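Side-chain contacts in B-type Cna protein (Enterococcus faecium, PDB 6FWY), which is of unknown function but carries a thioester domain, a type found on bacterial surface proteins and thought to bond covalently to host targets: residues T10-I15 with F247-R252; S39-D44 with E101-T106; S75-R80 with W111-N116. All coordinates share one frame; numbering follows the deposited sequence.

Interaction 1. Residues T10-I15 with F247-R252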
loop_
_atom_site.group_PDB
_atom_site.type_symbol
_atom_site.label_atom_id
_atom_site.label_comp_id
_atom_site.label_asym_id
_atom_site.label_seq_id
_atom_site.Cartn_x
_atom_site.Cartn_y
_atom_site.Cartn_z
ATOM N N THR A 10 1.893 -14.865 0.166
ATOM C CA THR A 10 1.389 -16.180 -0.226
ATOM C C THR A 10 0.224 -16.702 0.621
ATOM O O THR A 10 -0.533 -17.559 0.132
ATOM C CB THR A 10 2.509 -17.234 -0.196
ATOM O OG1 THR A 10 3.089 -17.254 1.115
ATOM C CG2 THR A 10 3.573 -16.915 -1.260
ATOM N N SER A 11 0.105 -16.253 1.870
ATOM C CA SER A 11 -1.008 -16.636 2.751
ATOM C C SER A 11 -1.121 -15.728 3.965
ATOM O O SER A 11 -0.234 -14.927 4.239
ATOM C CB SER A 11 -0.883 -18.077 3.229
ATOM O OG SER A 11 0.175 -18.192 4.177
ATOM N N ALA A 12 -2.229 -15.870 4.676
ATOM C CA ALA A 12 -2.537 -15.062 5.855
ATOM C C ALA A 12 -3.383 -15.892 6.816
ATOM O O ALA A 12 -4.146 -16.759 6.410
ATOM C CB ALA A 12 -3.271 -13.769 5.486
ATOM N N LYS A 13 -3.197 -15.629 8.106
ATOM C CA LYS A 13 -3.871 -16.322 9.200
ATOM C C LYS A 13 -4.576 -15.251 10.010
ATOM O O LYS A 13 -3.965 -14.251 10.399
ATOM C CB LYS A 13 -2.836 -17.033 10.086
ATOM C CG LYS A 13 -3.327 -17.478 11.461
ATOM C CD LYS A 13 -3.729 -18.956 11.541
ATOM C CE LYS A 13 -3.604 -19.488 12.968
ATOM N NZ LYS A 13 -4.441 -20.712 13.120
ATOM N N PHE A 14 -5.853 -15.493 10.281
ATOM C CA PHE A 14 -6.686 -14.504 10.954
ATOM C C PHE A 14 -7.182 -15.011 12.300
ATOM O O PHE A 14 -7.387 -16.214 12.501
ATOM C CB PHE A 14 -7.863 -14.116 10.072
ATOM C CG PHE A 14 -7.456 -13.492 8.772
ATOM C CD1 PHE A 14 -7.134 -12.127 8.698
ATOM C CD2 PHE A 14 -7.400 -14.252 7.607
ATOM C CE1 PHE A 14 -6.770 -11.549 7.499
ATOM C CE2 PHE A 14 -7.018 -13.678 6.399
ATOM C CZ PHE A 14 -6.693 -12.325 6.355
ATOM N N ILE A 15 -7.409 -14.063 13.201
ATOM C CA ILE A 15 -7.716 -14.334 14.603
ATOM C C ILE A 15 -8.832 -13.381 14.981
ATOM O O ILE A 15 -8.781 -12.215 14.620
ATOM C CB ILE A 15 -6.486 -14.037 15.484
ATOM C CG1 ILE A 15 -5.311 -14.952 15.111
ATOM C CG2 ILE A 15 -6.829 -14.208 16.960
ATOM C CD1 ILE A 15 -3.951 -14.428 15.532
ATOM N N PHE A 247 -4.281 -6.648 0.280
ATOM C CA PHE A 247 -4.334 -7.923 -0.446
ATOM C C PHE A 247 -5.538 -8.752 -0.007
ATOM O O PHE A 247 -5.974 -8.673 1.140
ATOM C CB PHE A 247 -3.035 -8.706 -0.256
ATOM C CG PHE A 247 -1.824 -7.990 -0.784
ATOM C CD1 PHE A 247 -1.538 -7.977 -2.141
ATOM C CD2 PHE A 247 -0.988 -7.312 0.081
ATOM C CE1 PHE A 247 -0.432 -7.300 -2.625
ATOM C CE2 PHE A 247 0.156 -6.646 -0.386
ATOM C CZ PHE A 247 0.434 -6.640 -1.746
ATOM N N THR A 248 -6.065 -9.537 -0.938
ATOM C CA THR A 248 -7.213 -10.393 -0.676
ATOM C C THR A 248 -6.771 -11.834 -0.570
ATOM O O THR A 248 -5.829 -12.264 -1.261
ATOM C CB THR A 248 -8.252 -10.308 -1.803
ATOM O OG1 THR A 248 -7.648 -10.765 -3.022
ATOM C CG2 THR A 248 -8.748 -8.868 -1.966
ATOM N N PHE A 249 -7.473 -12.575 0.284
ATOM C CA PHE A 249 -7.196 -13.969 0.551
ATOM C C PHE A 249 -8.416 -14.875 0.394
ATOM O O PHE A 249 -9.546 -14.469 0.653
ATOM C CB PHE A 249 -6.579 -14.107 1.938
ATOM C CG PHE A 249 -5.238 -13.446 2.040
ATOM C CD1 PHE A 249 -4.082 -14.074 1.585
ATOM C CD2 PHE A 249 -5.153 -12.143 2.501
ATOM C CE1 PHE A 249 -2.864 -13.449 1.658
ATOM C CE2 PHE A 249 -3.921 -11.496 2.549
ATOM C CZ PHE A 249 -2.775 -12.162 2.132
ATOM N N ASP A 250 -8.147 -16.117 0.004
ATOM C CA ASP A 250 -9.157 -17.037 -0.486
ATOM C C ASP A 250 -9.761 -17.878 0.635
ATOM O O ASP A 250 -9.099 -18.719 1.199
ATOM C CB ASP A 250 -8.529 -17.898 -1.580
ATOM C CG ASP A 250 -9.521 -18.815 -2.308
ATOM O OD1 ASP A 250 -10.711 -18.918 -1.962
ATOM O OD2 ASP A 250 -9.041 -19.489 -3.231
ATOM N N GLY A 251 -11.031 -17.620 0.945
ATOM C CA GLY A 251 -11.817 -18.419 1.900
ATOM C C GLY A 251 -12.370 -19.742 1.377
ATOM O O GLY A 251 -13.013 -20.476 2.126
ATOM N N ARG A 252 -12.097 -20.047 0.109
ATOM C CA ARG A 252 -12.325 -21.368 -0.515
ATOM C C ARG A 252 -13.810 -21.713 -0.624
ATOM O O ARG A 252 -14.172 -22.881 -0.615
ATOM C CB ARG A 252 -11.579 -22.499 0.232
ATOM C CG ARG A 252 -10.096 -22.240 0.493
ATOM C CD ARG A 252 -9.413 -23.473 1.076
ATOM N NE ARG A 252 -9.759 -23.662 2.477
ATOM C CZ ARG A 252 -9.182 -23.044 3.513
ATOM N NH1 ARG A 252 -8.152 -22.177 3.357
ATOM N NH2 ARG A 252 -9.624 -23.311 4.736
#

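Interaction 2. Residues S39-D44 with E101-T106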
loop_
_atom_site.group_PDB
_atom_site.type_symbol
_atom_site.label_atom_id
_atom_site.label_comp_id
_atom_site.label_asym_id
_atom_site.label_seq_id
_atom_site.Cartn_x
_atom_site.Cartn_y
_atom_site.Cartn_z
ATOM N N SER A 39 -21.434 -9.414 12.026
ATOM C CA SER A 39 -20.008 -9.534 11.777
ATOM C C SER A 39 -19.212 -9.727 13.059
ATOM O O SER A 39 -19.637 -9.320 14.154
ATOM C CB SER A 39 -19.477 -8.314 11.040
ATOM O OG SER A 39 -18.272 -8.632 10.381
ATOM N N SER A 40 -18.050 -10.353 12.877
ATOM C CA SER A 40 -17.051 -10.527 13.932
ATOM C C SER A 40 -15.765 -9.824 13.517
ATOM O O SER A 40 -15.276 -10.021 12.410
ATOM C CB SER A 40 -16.745 -11.997 14.129
ATOM O OG SER A 40 -17.843 -12.689 14.658
ATOM N N GLN A 41 -15.213 -9.025 14.415
ATOM C CA GLN A 41 -13.968 -8.325 14.121
ATOM C C GLN A 41 -12.786 -9.319 14.204
ATOM O O GLN A 41 -12.697 -10.139 15.132
ATOM C CB GLN A 41 -13.781 -7.171 15.092
ATOM C CG GLN A 41 -12.660 -6.206 14.739
ATOM C CD GLN A 41 -12.474 -5.149 15.808
ATOM O OE1 GLN A 41 -12.883 -3.991 15.645
ATOM N NE2 GLN A 41 -11.926 -5.558 16.927
ATOM N N PHE A 42 -11.905 -9.247 13.211
ATOM C CA PHE A 42 -10.711 -10.074 13.165
ATOM C C PHE A 42 -9.482 -9.302 12.655
ATOM O O PHE A 42 -9.605 -8.255 11.999
ATOM C CB PHE A 42 -10.946 -11.337 12.331
ATOM C CG PHE A 42 -11.235 -11.074 10.878
ATOM C CD1 PHE A 42 -12.537 -10.760 10.453
ATOM C CD2 PHE A 42 -10.219 -11.137 9.920
ATOM C CE1 PHE A 42 -12.804 -10.540 9.121
ATOM C CE2 PHE A 42 -10.484 -10.912 8.576
ATOM C CZ PHE A 42 -11.776 -10.611 8.179
ATOM N N LYS A 43 -8.304 -9.864 12.988
ATOM C CA LYS A 43 -7.008 -9.328 12.635
ATOM C C LYS A 43 -6.182 -10.443 12.020
ATOM O O LYS A 43 -6.394 -11.621 12.333
ATOM C CB LYS A 43 -6.230 -8.910 13.889
ATOM C CG LYS A 43 -6.804 -7.755 14.688
ATOM C CD LYS A 43 -6.087 -7.617 16.035
ATOM C CE LYS A 43 -5.737 -6.169 16.362
ATOM N NZ LYS A 43 -4.781 -6.089 17.516
ATOM N N ASP A 44 -5.194 -10.078 11.204
ATOM C CA ASP A 44 -4.226 -11.058 10.737
ATOM C C ASP A 44 -3.204 -11.296 11.867
ATOM O O ASP A 44 -3.264 -10.628 12.902
ATOM C CB ASP A 44 -3.634 -10.665 9.374
ATOM C CG ASP A 44 -2.474 -9.644 9.469
ATOM O OD1 ASP A 44 -2.275 -8.998 10.531
ATOM O OD2 ASP A 44 -1.750 -9.495 8.450
ATOM N N GLU A 101 -18.841 0.934 16.263
ATOM C CA GLU A 101 -19.529 1.653 15.185
ATOM C C GLU A 101 -18.573 2.030 14.050
ATOM O O GLU A 101 -18.927 1.904 12.883
ATOM C CB GLU A 101 -20.219 2.922 15.711
ATOM C CG GLU A 101 -21.450 2.660 16.568
ATOM C CD GLU A 101 -22.001 3.884 17.275
ATOM O OE1 GLU A 101 -21.692 5.037 16.863
ATOM O OE2 GLU A 101 -22.766 3.690 18.245
ATOM N N ALA A 102 -17.377 2.504 14.404
ATOM C CA ALA A 102 -16.366 2.888 13.400
ATOM C C ALA A 102 -15.909 1.672 12.593
ATOM O O ALA A 102 -15.872 1.710 11.370
ATOM C CB ALA A 102 -15.182 3.591 14.058
ATOM N N TRP A 103 -15.582 0.591 13.287
ATOM C CA TRP A 103 -15.227 -0.659 12.626
ATOM C C TRP A 103 -16.347 -1.177 11.708
ATOM O O TRP A 103 -16.083 -1.543 10.560
ATOM C CB TRP A 103 -14.855 -1.731 13.649
ATOM C CG TRP A 103 -14.957 -3.129 13.099
ATOM C CD1 TRP A 103 -14.167 -3.710 12.153
ATOM C CD2 TRP A 103 -15.930 -4.099 13.457
ATOM N NE1 TRP A 103 -14.589 -4.988 11.902
ATOM C CE2 TRP A 103 -15.673 -5.256 12.688
ATOM C CE3 TRP A 103 -17.018 -4.097 14.342
ATOM C CZ2 TRP A 103 -16.451 -6.417 12.788
ATOM C CZ3 TRP A 103 -17.794 -5.243 14.443
ATOM C CH2 TRP A 103 -17.502 -6.393 13.673
ATOM N N TYR A 104 -17.586 -1.207 12.199
ATOM C CA TYR A 104 -18.702 -1.729 11.396
ATOM C C TYR A 104 -18.960 -0.881 10.158
ATOM O O TYR A 104 -19.233 -1.413 9.069
ATOM C CB TYR A 104 -19.978 -1.858 12.233
ATOM C CG TYR A 104 -21.091 -2.577 11.515
ATOM C CD1 TYR A 104 -21.150 -3.969 11.492
ATOM C CD2 TYR A 104 -22.087 -1.868 10.865
ATOM C CE1 TYR A 104 -22.178 -4.638 10.829
ATOM C CE2 TYR A 104 -23.120 -2.526 10.207
ATOM C CZ TYR A 104 -23.155 -3.906 10.196
ATOM O OH TYR A 104 -24.171 -4.551 9.558
ATOM N N ALA A 105 -18.902 0.439 10.326
ATOM C CA ALA A 105 -18.989 1.385 9.201
ATOM C C ALA A 105 -17.979 1.052 8.129
ATOM O O ALA A 105 -18.304 1.075 6.953
ATOM C CB ALA A 105 -18.765 2.818 9.673
ATOM N N THR A 106 -16.765 0.714 8.543
ATOM C CA THR A 106 -15.723 0.354 7.600
ATOM C C THR A 106 -16.045 -0.997 6.936
ATOM O O THR A 106 -15.880 -1.139 5.732
ATOM C CB THR A 106 -14.315 0.367 8.261
ATOM O OG1 THR A 106 -14.155 1.550 9.049
ATOM C CG2 THR A 106 -13.243 0.353 7.228
HETATM O O HOH W 1 -12.835 -7.227 11.106
#

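Interaction 3. Residues S75-R80 with W111-N116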
loop_
_atom_site.group_PDB
_atom_site.type_symbol
_atom_site.label_atom_id
_atom_site.label_comp_id
_atom_site.label_asym_id
_atom_site.label_seq_id
_atom_site.Cartn_x
_atom_site.Cartn_y
_atom_site.Cartn_z
ATOM N N SER A 75 -7.778 -3.297 -4.805
ATOM C CA SER A 75 -7.808 -2.085 -5.626
ATOM C C SER A 75 -7.458 -0.815 -4.831
ATOM O O SER A 75 -7.378 -0.833 -3.606
ATOM C CB SER A 75 -9.185 -1.924 -6.249
ATOM O OG SER A 75 -10.126 -1.644 -5.246
ATOM N N ASP A 76 -7.280 0.296 -5.539
ATOM C CA ASP A 76 -7.104 1.594 -4.901
ATOM C C ASP A 76 -8.280 1.960 -3.984
ATOM O O ASP A 76 -8.097 2.629 -2.963
ATOM C CB ASP A 76 -6.870 2.680 -5.958
ATOM C CG ASP A 76 -5.530 2.528 -6.692
ATOM O OD1 ASP A 76 -4.665 1.709 -6.239
ATOM O OD2 ASP A 76 -5.351 3.210 -7.733
ATOM N N GLU A 77 -9.478 1.515 -4.334
ATOM C CA GLU A 77 -10.663 1.755 -3.499
ATOM C C GLU A 77 -10.486 1.087 -2.132
ATOM O O GLU A 77 -10.726 1.711 -1.108
ATOM C CB GLU A 77 -11.955 1.264 -4.186
ATOM C CG GLU A 77 -12.249 1.938 -5.528
ATOM C CD GLU A 77 -13.590 1.513 -6.130
ATOM O OE1 GLU A 77 -13.975 0.329 -5.983
ATOM O OE2 GLU A 77 -14.284 2.370 -6.748
ATOM N N PHE A 78 -10.056 -0.171 -2.127
ATOM C CA PHE A 78 -9.782 -0.887 -0.881
ATOM C C PHE A 78 -8.603 -0.270 -0.108
ATOM O O PHE A 78 -8.658 -0.182 1.109
ATOM C CB PHE A 78 -9.574 -2.394 -1.123
ATOM C CG PHE A 78 -10.862 -3.178 -1.243
ATOM C CD1 PHE A 78 -11.585 -3.521 -0.104
ATOM C CD2 PHE A 78 -11.374 -3.530 -2.486
ATOM C CE1 PHE A 78 -12.805 -4.202 -0.206
ATOM C CE2 PHE A 78 -12.602 -4.216 -2.586
ATOM C CZ PHE A 78 -13.301 -4.574 -1.451
ATOM N N TYR A 79 -7.558 0.171 -0.801
ATOM C CA TYR A 79 -6.462 0.904 -0.150
ATOM C C TYR A 79 -7.011 2.075 0.627
ATOM O O TYR A 79 -6.736 2.210 1.804
ATOM C CB TYR A 79 -5.429 1.399 -1.176
ATOM C CG TYR A 79 -4.382 2.315 -0.582
ATOM C CD1 TYR A 79 -3.331 1.812 0.197
ATOM C CD2 TYR A 79 -4.437 3.692 -0.792
ATOM C CE1 TYR A 79 -2.376 2.662 0.752
ATOM C CE2 TYR A 79 -3.505 4.555 -0.252
ATOM C CZ TYR A 79 -2.475 4.037 0.520
ATOM O OH TYR A 79 -1.548 4.879 1.046
ATOM N N ARG A 80 -7.815 2.901 -0.041
ATOM C CA ARG A 80 -8.388 4.080 0.587
ATOM C C ARG A 80 -9.364 3.759 1.712
ATOM O O ARG A 80 -9.427 4.505 2.681
ATOM C CB ARG A 80 -9.043 4.973 -0.467
ATOM C CG ARG A 80 -8.024 5.728 -1.305
ATOM C CD ARG A 80 -8.664 6.828 -2.126
ATOM N NE ARG A 80 -9.544 6.292 -3.165
ATOM C CZ ARG A 80 -9.174 5.888 -4.381
ATOM N NH1 ARG A 80 -7.898 5.945 -4.792
ATOM N NH2 ARG A 80 -10.120 5.428 -5.209
ATOM N N TRP A 111 -18.085 -4.448 2.295
ATOM C CA TRP A 111 -19.130 -5.276 1.690
ATOM C C TRP A 111 -19.645 -4.677 0.374
ATOM O O TRP A 111 -19.824 -5.389 -0.599
ATOM C CB TRP A 111 -20.296 -5.498 2.658
ATOM C CG TRP A 111 -20.079 -6.553 3.733
ATOM C CD1 TRP A 111 -19.373 -7.729 3.618
ATOM C CD2 TRP A 111 -20.617 -6.547 5.055
ATOM N NE1 TRP A 111 -19.455 -8.439 4.773
ATOM C CE2 TRP A 111 -20.198 -7.741 5.679
ATOM C CE3 TRP A 111 -21.398 -5.647 5.777
ATOM C CZ2 TRP A 111 -20.531 -8.054 7.002
ATOM C CZ3 TRP A 111 -21.755 -5.967 7.079
ATOM C CH2 TRP A 111 -21.319 -7.146 7.681
ATOM N N VAL A 112 -19.853 -3.363 0.367
ATOM C CA VAL A 112 -20.314 -2.637 -0.819
ATOM C C VAL A 112 -19.252 -2.644 -1.912
ATOM O O VAL A 112 -19.541 -2.983 -3.042
ATOM C CB VAL A 112 -20.736 -1.200 -0.459
ATOM C CG1 VAL A 112 -21.070 -0.382 -1.712
ATOM C CG2 VAL A 112 -21.943 -1.242 0.473
ATOM N N LEU A 113 -18.011 -2.317 -1.568
ATOM C CA LEU A 113 -16.900 -2.349 -2.535
ATOM C C LEU A 113 -16.699 -3.717 -3.154
ATOM O O LEU A 113 -16.371 -3.814 -4.319
ATOM C CB LEU A 113 -15.574 -1.868 -1.904
ATOM C CG LEU A 113 -15.435 -0.404 -1.476
ATOM C CD1 LEU A 113 -14.021 -0.144 -0.954
ATOM C CD2 LEU A 113 -15.738 0.537 -2.635
ATOM N N ALA A 114 -16.899 -4.767 -2.371
ATOM C CA ALA A 114 -16.775 -6.146 -2.861
ATOM C C ALA A 114 -17.987 -6.610 -3.687
ATOM O O ALA A 114 -17.980 -7.692 -4.240
ATOM C CB ALA A 114 -16.521 -7.100 -1.703
ATOM N N GLY A 115 -19.026 -5.790 -3.759
ATOM C CA GLY A 115 -20.177 -6.055 -4.620
ATOM C C GLY A 115 -21.262 -6.931 -3.996
ATOM O O GLY A 115 -22.081 -7.483 -4.714
ATOM N N ASN A 116 -21.277 -7.052 -2.673
ATOM C CA ASN A 116 -22.226 -7.927 -1.993
ATOM C C ASN A 116 -23.691 -7.397 -2.101
ATOM O O ASN A 116 -24.633 -8.167 -2.171
ATOM C CB ASN A 116 -21.871 -8.058 -0.529
ATOM C CG ASN A 116 -20.540 -8.740 -0.295
ATOM O OD1 ASN A 116 -20.047 -8.622 0.789
ATOM N ND2 ASN A 116 -19.871 -9.248 -1.313
#

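Interaction 1. Residues T10-I15 with F247-R252
Where Ser-11 and Phe-249 bring their CA atoms within 7.1 Å of each other, strands 11-15 and 247-250 cross at 79° between their N-to-C directions, with axes 7.6 Å apart at closest approach and no backbone hydrogen bond between them. Strand 67-73 links the two by backbone bonds, Ala-12 pairing with Leu-68 and Thr-248 with Lys-71; both therefore belong to one antiparallel sheet, and the near-perpendicular crossing is consistent with strong curling of that sheet.

Phe-249 carries most of the contact. With CG anti to its carbonyl carbon (chi1 -65°), the ring is directed at strand 11-15 and receives the methyl of Ala-12 on one face. The evidence for a CH-pi contact is direct: Ala-12 CB stands 3.6 Å from the Phe-249 ring centroid, only 6° off the ring normal. All six ring carbons are nearly equidistant from that methyl, as a centred approach requires: Ala-12 CB is 3.8 Å from Phe-249 CZ, and Ala-12 CB is 4.0 Å from Phe-249 CG. Beside it, Phe-249 CE1 rests 3.7 Å from the carbonyl carbon of Ser-11.

Phe-14 comes in more lightly. Its CZ is 4.2 Å from CD2 of Phe-249, which lies at the edge of the Phe-14 ring, and the two side chains cross at about a right angle. Val-260 touches both phenylalanines, while Phe-42 meets the Phe-14 ring with its plane roughly perpendicular.

Past the crossing, an Asx turn follows the strand: Arg-252 N donates to Asp-250 OD1 over 2.7 Å, reaching it from above the carboxylate plane.

With no hydrogen bond across it, this largely buried contact between two strands of the sheet rests on dispersion and on the CH-pi attraction of a methyl centred on an aromatic face.

Interaction 2. Residues S39-D44 with E101-T106
A single water oxygen is gripped from both segments, accepting from Trp-103 NE1 of helix 101-106 at 3.0 Å and from Phe-42 N of strand 39-44 at 3.1 Å. It thereby satisfies an indole N-H and a strand amide together. No direct hydrogen bond joins the two segments.

The rest is packing on Trp-103. Gln-41 lies over one face of the indole: its CG is 3.7 Å from the centroid of the five-membered ring, a CH-pi contact, and its CB sits nearer the rim. The chain takes this course because CG is anti to the backbone N (chi1 -169°) and stays extended beyond. Its terminal amide stands steeply to the ring, the planes 79° apart, and brings OE1 to 3.4 Å from Trp-103 CG, over the face. The amide's other end is held elsewhere, NE2 being bonded to Thr-17 OG1 on strand 11-21. Farther along the indole, Gln-41 N comes to 3.3 Å from CZ2 of Trp-103, while Ser-39 O approaches Trp-103 CH2 at the ring edge (3.7 Å), with Ser-39 CB and OG close by.

Within the helix, Thr-106 OG1 bonds to Ala-102 O at 2.9 Å, from the opposite face of that carbonyl to Thr-106 N.

This is helix-on-sheet packing: helix 99-113, part of the thioester domain, lies across strand 32-44, the two segments running at 95°. Ile-49 of strand 49-52 touches both Gln-41 and Trp-103, the Tyr-51 ring meets the indole, and helix 131-150 packs against Glu-101, Ala-105 and Thr-106.

Interaction 3. Residues S75-R80 with W111-N116
Apolar contacts dominate, and Leu-113 makes most of them with Phe-78 and Glu-77. With CG anti to its carbonyl carbon (chi1 -67°), its branch is sent toward helix 76-84. CD1 stands over the centre of one Phe-78 face, 4.2 Å from the ring centroid and 8° off the normal, which identifies a CH-pi contact. The closest approach between these side chains is at the ring's far end, where Phe-78 CZ meets Leu-113 CB at 3.6 Å. Both observations fit side chains that slide past each other in opposite directions. Ala-114 continues the surface, with its CB 4.1 Å from Phe-78 CZ.

Contacts between methyls and polar groups form the second kind. Leu-113 CD1 lies 3.8 Å from the backbone O of Glu-77, and Leu-113 CD2 is at the same distance from Glu-77 OE1. The other carboxylate oxygen, OE2, has its charged partner in Lys-149 of helix 131-150, a helix whose Ala-148 and Lys-149 also touch Leu-113.

Backbone capping is the third. Ser-75 is the N-cap of helix 76-84, its OG accepting weakly from the amides of Glu-77 and Phe-78. Helix 99-113 closes with a Schellman motif: Gly-115, at positive phi, donates from N to Val-112 O (2.9 Å), and Asn-116 N returns to Trp-111 O (3.0 Å).

Within the thioester domain, one helix start therefore meets one helix end through hydrocarbon, without a hydrogen bond across. The branched leucine packs against both an aromatic face and a glutamate stem, and the salt bridge to Lys-149 probably offsets the carboxylate's charge beside it.

Overall arrangement
From the N terminus, residues 10-15 open the widest loop, which closes only when residues 247-252 return as interaction 1; both other contacts nest within it. Residues 39-44 come next, then 75-80, before helix 99-113 supplies the partners of both in turn, so interactions 2 and 3 cross along the chain. Strands 11-21 and 32-44, neighbours in the curled sheet, join interaction 1 to interaction 2, with Ile-15 N 2.8 Å from Lys-43 O. Helix 99-113 joins interactions 2 and 3, their centres about 15 Å apart. Interaction 1 thus connects two strands of the sheet, interaction 2 sets helix 99-113 on it, and interaction 3 ties that helix to helix 76-84.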